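Local coordinates for DUF327 domain-containing protein (Thermotoga maritima MSB8, PDB 2P61) that is of unknown function but belongs to the DUF327 family and folds into a mostly helical chain with four helices, at residues A[65-70]-A[77-82]. Residues are numbered along the deposited sequence; the frame is centred on the assembly and turned at random.
Sequences NELVRS and KRYKNA
The guanidinium group of Arg-78 reaches across to Glu-66 while two other acids grip it: NE makes a salt bridge with Glu-59 OE1 and NH2 one with Asp-62 OD2. The setting is an antiparallel helical hairpin: helix 37-69 ends with Arg-69, Ser-70 already has an extended backbone, and helix 73-95 returns beside the first. The third nitrogen of Arg-78, NH1, lies 4.2 Å from Glu-66 OE1, too far for a salt bridge, so this third carboxylate probably adds only a longer-range attraction. NH1 also approaches the aliphatic base of that residue, 4.1 Å from Glu-66 CB. No hydrogen bond links residues 65-70 to 77-82, and just 150 Å² is buried between them.

On the buried side Leu-67 and Tyr-79 mark the backbone register, with their CA atoms 7.2 Å apart. Their side chains cross at about a right angle, and both touch Ile-142 of helix 138-153, which ties the hairpin to a third helix. With CG anti to N (chi1 -163°), the Tyr-79 ring leaves its helix on the side of Leu-67. Its OH is hydrogen-bonded to Asn-146 OD1 of helix 138-153. One methyl carries the apolar contact: Leu-67 CD2 sits 3.8 Å from Tyr-79 CD2 and 4.1 Å from Tyr-79 CB.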
ATOM      1  N   ASN A  65      -6.371  -7.689   5.704  1.00 66.20           N
ATOM      2  CA  ASN A  65      -7.409  -8.365   6.476  1.00 66.75           C
ATOM      3  C   ASN A  65      -7.314  -9.882   6.315  1.00 68.13           C
ATOM      4  O   ASN A  65      -7.275 -10.637   7.336  1.00 70.00           O
ATOM      5  CB  ASN A  65      -8.809  -7.723   6.284  1.00 66.74           C
ATOM      6  CG  ASN A  65      -9.025  -6.410   7.207  1.00 69.61           C
ATOM      7  OD1 ASN A  65      -8.824  -6.441   8.450  1.00 75.66           O
ATOM      8  ND2 ASN A  65      -9.472  -5.317   6.608  1.00 66.53           N
ATOM      9  N   GLU A  66      -7.153 -10.372   5.081  1.00 68.05           N
ATOM     10  CA  GLU A  66      -6.937 -11.833   4.935  1.00 68.96           C
ATOM     11  C   GLU A  66      -5.631 -12.341   5.558  1.00 67.26           C
ATOM     12  O   GLU A  66      -5.575 -13.434   6.121  1.00 68.63           O
ATOM     13  CB  GLU A  66      -6.964 -12.248   3.490  1.00 70.01           C
ATOM     14  CG  GLU A  66      -7.218 -13.758   3.299  1.00 76.64           C
ATOM     15  CD  GLU A  66      -8.699 -14.134   3.372  1.00 79.37           C
ATOM     16  OE1 GLU A  66      -9.537 -13.310   2.983  1.00 79.81           O
ATOM     17  OE2 GLU A  66      -9.008 -15.242   3.828  1.00 80.06           O
ATOM     18  N   LEU A  67      -4.561 -11.551   5.490  1.00 65.96           N
ATOM     19  CA  LEU A  67      -3.303 -12.039   6.081  1.00 64.01           C
ATOM     20  C   LEU A  67      -3.614 -12.315   7.551  1.00 64.83           C
ATOM     21  O   LEU A  67      -3.284 -13.392   8.031  1.00 64.71           O
ATOM     22  CB  LEU A  67      -2.143 -11.092   5.881  1.00 62.89           C
ATOM     23  CG  LEU A  67      -0.795 -11.260   6.611  1.00 62.49           C
ATOM     24  CD1 LEU A  67      -0.006 -12.588   6.285  1.00 47.07           C
ATOM     25  CD2 LEU A  67       0.091  -9.931   6.356  1.00 59.68           C
ATOM     26  N   VAL A  68      -4.349 -11.395   8.204  1.00 64.99           N
ATOM     27  CA  VAL A  68      -4.711 -11.470   9.652  1.00 64.85           C
ATOM     28  C   VAL A  68      -5.449 -12.737  10.068  1.00 65.28           C
ATOM     29  O   VAL A  68      -5.215 -13.230  11.149  1.00 65.98           O
ATOM     30  CB  VAL A  68      -5.505 -10.183  10.120  1.00 64.48           C
ATOM     31  CG1 VAL A  68      -5.867 -10.187  11.606  1.00 60.12           C
ATOM     32  CG2 VAL A  68      -4.655  -8.980   9.870  1.00 64.47           C
ATOM     33  N   ARG A  69      -6.329 -13.223   9.199  1.00 66.30           N
ATOM     34  CA  ARG A  69      -7.196 -14.391   9.358  1.00 65.82           C
ATOM     35  C   ARG A  69      -6.379 -15.656   9.240  1.00 68.61           C
ATOM     36  O   ARG A  69      -6.524 -16.559  10.050  1.00 70.27           O
ATOM     37  CB  ARG A  69      -8.319 -14.370   8.303  1.00 64.66           C
ATOM     38  CG  ARG A  69      -9.226 -13.136   8.376  1.00 62.95           C
ATOM     39  CD  ARG A  69     -10.640 -13.156   7.633  1.00 63.85           C
ATOM     40  NE  ARG A  69     -11.478 -14.352   7.701  1.00 58.49           N
ATOM     41  CZ  ARG A  69     -12.560 -14.554   8.504  1.00 57.50           C
ATOM     42  NH1 ARG A  69     -12.997 -13.680   9.429  1.00 54.02           N
ATOM     43  NH2 ARG A  69     -13.204 -15.709   8.410  1.00 51.70           N
ATOM     44  N   SER A  70      -5.526 -15.762   8.226  1.00 71.30           N
ATOM     45  CA  SER A  70      -4.505 -16.860   8.227  1.00 72.08           C
ATOM     46  C   SER A  70      -3.131 -16.386   7.756  1.00 71.31           C
ATOM     47  O   SER A  70      -2.942 -16.072   6.562  1.00 69.29           O
ATOM     48  CB  SER A  70      -4.976 -18.088   7.396  1.00 73.80           C
ATOM     49  OG  SER A  70      -5.260 -17.737   6.050  1.00 74.84           O
ATOM     50  N   LYS A  77       2.371 -12.432   0.848  1.00 71.04           N
ATOM     51  CA  LYS A  77       2.666 -11.836  -0.479  1.00 71.32           C
ATOM     52  C   LYS A  77       1.547 -11.204  -1.294  1.00 71.21           C
ATOM     53  O   LYS A  77       1.828 -10.216  -2.042  1.00 72.09           O
ATOM     54  CB  LYS A  77       3.351 -12.847  -1.327  1.00 73.26           C
ATOM     55  CG  LYS A  77       4.548 -13.480  -0.528  1.00 76.53           C
ATOM     56  CD  LYS A  77       5.461 -14.394  -1.372  1.00 80.30           C
ATOM     57  CE  LYS A  77       6.207 -15.453  -0.422  1.00 80.67           C
ATOM     58  NZ  LYS A  77       5.964 -16.888  -0.866  1.00 80.88           N
ATOM     59  N   ARG A  78       0.302 -11.723  -1.210  1.00 68.85           N
ATOM     60  CA  ARG A  78      -0.847 -11.006  -1.732  1.00 67.94           C
ATOM     61  C   ARG A  78      -0.625  -9.625  -1.121  1.00 66.07           C
ATOM     62  O   ARG A  78      -0.860  -8.573  -1.819  1.00 66.70           O
ATOM     63  CB  ARG A  78      -2.132 -11.640  -1.187  1.00 67.83           C
ATOM     64  CG  ARG A  78      -3.393 -11.518  -2.055  1.00 66.81           C
ATOM     65  CD  ARG A  78      -4.795 -11.930  -1.304  1.00 68.95           C
ATOM     66  NE  ARG A  78      -5.839 -10.979  -1.705  1.00 68.38           N
ATOM     67  CZ  ARG A  78      -7.110 -10.981  -1.325  1.00 73.26           C
ATOM     68  NH1 ARG A  78      -7.586 -11.921  -0.503  1.00 80.38           N
ATOM     69  NH2 ARG A  78      -7.921  -9.995  -1.740  1.00 73.26           N
ATOM     70  N   TYR A  79      -0.125  -9.621   0.158  1.00 63.03           N
ATOM     71  CA  TYR A  79       0.027  -8.341   0.929  1.00 62.20           C
ATOM     72  C   TYR A  79       1.102  -7.347   0.395  1.00 61.36           C
ATOM     73  O   TYR A  79       0.823  -6.159   0.091  1.00 60.03           O
ATOM     74  CB  TYR A  79       0.225  -8.567   2.469  1.00 59.85           C
ATOM     75  CG  TYR A  79      -0.027  -7.279   3.332  1.00 59.78           C
ATOM     76  CD1 TYR A  79      -1.192  -6.517   3.158  1.00 58.89           C
ATOM     77  CD2 TYR A  79       0.910  -6.809   4.269  1.00 54.72           C
ATOM     78  CE1 TYR A  79      -1.416  -5.317   3.876  1.00 56.49           C
ATOM     79  CE2 TYR A  79       0.697  -5.651   5.018  1.00 54.91           C
ATOM     80  CZ  TYR A  79      -0.490  -4.919   4.833  1.00 57.82           C
ATOM     81  OH  TYR A  79      -0.780  -3.761   5.574  1.00 60.52           O
ATOM     82  N   LYS A  80       2.348  -7.853   0.424  1.00 61.50           N
ATOM     83  CA  LYS A  80       3.552  -7.242  -0.112  1.00 61.04           C
ATOM     84  C   LYS A  80       3.337  -6.854  -1.543  1.00 61.60           C
ATOM     85  O   LYS A  80       3.638  -5.737  -1.895  1.00 63.34           O
ATOM     86  CB  LYS A  80       4.669  -8.258  -0.020  1.00 60.51           C
ATOM     87  CG  LYS A  80       5.026  -8.665   1.419  1.00 62.46           C
ATOM     88  CD  LYS A  80       6.507  -8.619   1.649  1.00 62.45           C
ATOM     89  CE  LYS A  80       6.968  -9.543   2.739  1.00 65.28           C
ATOM     90  NZ  LYS A  80       8.271  -8.958   3.318  1.00 73.92           N
ATOM     91  N   ASN A  81       2.802  -7.766  -2.380  1.00 61.87           N
ATOM     92  CA  ASN A  81       2.486  -7.419  -3.784  1.00 62.91           C
ATOM     93  C   ASN A  81       1.523  -6.236  -3.916  1.00 63.72           C
ATOM     94  O   ASN A  81       1.780  -5.279  -4.630  1.00 65.80           O
ATOM     95  CB  ASN A  81       1.934  -8.602  -4.598  1.00 61.08           C
ATOM     96  CG  ASN A  81       2.985  -9.708  -4.833  1.00 65.01           C
ATOM     97  OD1 ASN A  81       4.235  -9.521  -4.750  1.00 63.92           O
ATOM     98  ND2 ASN A  81       2.473 -10.884  -5.133  1.00 66.99           N
ATOM     99  N   ALA A  82       0.400  -6.318  -3.222  1.00 64.48           N
ATOM    100  CA  ALA A  82      -0.618  -5.309  -3.232  1.00 62.50           C
ATOM    101  C   ALA A  82      -0.027  -4.014  -2.815  1.00 63.35           C
ATOM    102  O   ALA A  82      -0.290  -2.998  -3.433  1.00 64.28           O
ATOM    103  CB  ALA A  82      -1.684  -5.717  -2.284  1.00 62.54           C
TER